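Local coordinates for endoglucanase (Cryptopygus antarcticus, PDB 5H4U), which hydrolyses internal beta-1,4-glucosidic linkages in carboxymethylcellulose, lichenan and barley beta-glucan, releasing mainly cellobiose, cellotriose and cellotetraose from carboxymethylcellulose, at residues A[105-110]-A[204-209]. Sequence-based numbering, arbitrary orientation.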
# COMPACT_ATOMS: atom_id res chain seq x y z
N ALA A 105 0.02 11.88 0.64
CA ALA A 105 -0.97 12.45 -0.24
C ALA A 105 -1.94 11.37 -0.67
O ALA A 105 -1.59 10.19 -0.76
CB ALA A 105 -0.30 13.08 -1.45
N CYS A 106 -3.17 11.77 -0.90
CA CYS A 106 -4.20 10.85 -1.37
C CYS A 106 -4.56 11.11 -2.82
O CYS A 106 -4.63 12.26 -3.28
CB CYS A 106 -5.46 10.92 -0.52
SG CYS A 106 -5.19 10.21 1.07
N TYR A 107 -4.84 10.03 -3.51
CA TYR A 107 -5.24 10.10 -4.89
C TYR A 107 -6.48 9.23 -5.03
O TYR A 107 -6.56 8.17 -4.40
CB TYR A 107 -4.08 9.66 -5.80
CG TYR A 107 -2.81 10.47 -5.55
CD1 TYR A 107 -1.99 10.20 -4.48
CD2 TYR A 107 -2.45 11.52 -6.39
CE1 TYR A 107 -0.87 10.93 -4.24
CE2 TYR A 107 -1.32 12.26 -6.16
CZ TYR A 107 -0.53 11.96 -5.08
OH TYR A 107 0.62 12.67 -4.83
N GLU A 108 -7.48 9.72 -5.75
CA GLU A 108 -8.59 8.88 -6.17
C GLU A 108 -8.45 8.58 -7.65
O GLU A 108 -8.19 9.48 -8.46
CB GLU A 108 -9.95 9.50 -5.86
CG GLU A 108 -10.66 9.99 -7.06
CD GLU A 108 -12.09 10.41 -6.76
OE1 GLU A 108 -12.90 10.17 -7.68
OE2 GLU A 108 -12.40 10.90 -5.64
N MET A 109 -8.54 7.31 -7.99
CA MET A 109 -8.29 6.82 -9.33
C MET A 109 -9.51 6.08 -9.85
O MET A 109 -10.21 5.39 -9.09
CB MET A 109 -7.00 5.93 -9.37
CG MET A 109 -6.79 4.86 -8.25
SD MET A 109 -5.06 4.19 -8.17
CE MET A 109 -5.29 2.47 -7.91
N THR A 110 -9.78 6.27 -11.13
CA THR A 110 -10.77 5.50 -11.87
C THR A 110 -10.01 4.50 -12.71
O THR A 110 -9.17 4.87 -13.54
CB THR A 110 -11.64 6.38 -12.76
OG1 THR A 110 -12.25 7.40 -11.97
CG2 THR A 110 -12.75 5.53 -13.39
N PHE A 204 -6.18 9.35 -12.53
CA PHE A 204 -6.17 9.68 -11.11
C PHE A 204 -6.17 11.18 -10.91
O PHE A 204 -5.65 11.93 -11.73
CB PHE A 204 -4.95 9.08 -10.37
CG PHE A 204 -3.62 9.71 -10.72
CD1 PHE A 204 -2.95 9.34 -11.88
CD2 PHE A 204 -3.02 10.63 -9.87
CE1 PHE A 204 -1.72 9.92 -12.21
CE2 PHE A 204 -1.77 11.20 -10.18
CZ PHE A 204 -1.13 10.84 -11.35
N THR A 205 -6.64 11.58 -9.74
CA THR A 205 -6.60 12.97 -9.34
C THR A 205 -6.32 13.04 -7.85
O THR A 205 -6.81 12.22 -7.07
CB THR A 205 -7.93 13.66 -9.65
OG1 THR A 205 -8.28 13.36 -11.01
CG2 THR A 205 -7.83 15.19 -9.45
N GLN A 206 -5.48 14.00 -7.48
CA GLN A 206 -5.16 14.18 -6.08
C GLN A 206 -6.40 14.72 -5.38
O GLN A 206 -7.18 15.49 -5.96
CB GLN A 206 -3.96 15.10 -5.92
CG GLN A 206 -3.72 15.58 -4.52
CD GLN A 206 -2.30 16.12 -4.30
OE1 GLN A 206 -1.63 15.73 -3.36
NE2 GLN A 206 -1.85 16.98 -5.19
N VAL A 207 -6.64 14.22 -4.16
CA VAL A 207 -7.77 14.65 -3.34
C VAL A 207 -7.24 14.86 -1.93
O VAL A 207 -6.20 14.34 -1.55
CB VAL A 207 -8.96 13.65 -3.35
CG1 VAL A 207 -9.43 13.36 -4.78
CG2 VAL A 207 -8.58 12.36 -2.65
N ARG A 208 -7.97 15.66 -1.16
CA ARG A 208 -7.66 15.79 0.26
C ARG A 208 -7.98 14.47 0.97
O ARG A 208 -9.02 13.86 0.72
CB ARG A 208 -8.43 16.95 0.87
CG ARG A 208 -7.97 17.30 2.26
CD ARG A 208 -8.41 18.69 2.67
NE ARG A 208 -7.57 19.18 3.75
CZ ARG A 208 -6.53 20.01 3.61
NH1 ARG A 208 -6.19 20.52 2.43
NH2 ARG A 208 -5.84 20.35 4.68
N CYS A 209 -7.06 14.01 1.80
CA CYS A 209 -7.13 12.65 2.31
C CYS A 209 -8.38 12.46 3.16
O CYS A 209 -8.61 13.23 4.10
CB CYS A 209 -5.87 12.32 3.10
SG CYS A 209 -4.41 11.74 2.11
O HOH W 1 -3.22 14.68 -1.24
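With CG turned opposite its own carbonyl carbon at Y107 but lodged between the backbone N and the carbonyl carbon at F204 (chi1 70°), the two rings rise side by side from one face of an antiparallel strand pair in the double-psi beta-barrel of this family 45 glycosidase. Their closest carbons are Y107 CD2 and F204 CD2, 3.6 Å apart; CD2 of Y107 comes up to the edge of the F204 ring, and with the planes at 64° the pair is an oblique packing. Q206 adds its CB, 3.9 Å from Y107 CE2, so the tyrosine has neighbours in both F204 and Q206, which lie on the same face of the sheet. The F137 ring meets both aromatics, edge-to-face with Y107, consistent with the buried Y107, F204 and M109 lining the inner side of the barrel wall. An alanine in place of Y107 would probably leave the F204 edge and Q206 CB without the ring they pack on, and F137 without its edge-to-face partner. M109 continues the row, its CB 3.9 Å from F204 CB.

Register rests on E108 and T205, a hydrogen-bonded pair in which E108 N donates to T205 O while T205 N returns a 2.9 Å bond to E108 O; the non-hydrogen-bonded pairs Y107/Q206 and M109/F204 flank it. A single further bond runs from V207 N to C106 O. On the other face, E108 crosses V207 at roughly a right angle, and CG1 of V207 lies 4.0 Å from E108 CB.

C106 N and V207 O, 4.0 Å apart, are bridged by a water instead of bonding directly: it accepts from C106 N and lies 3.0 Å from V207 O. A covalent link closes this end: C106 SG and C209 SG are joined at 2.0 Å, with a disulfide torsion of 101°.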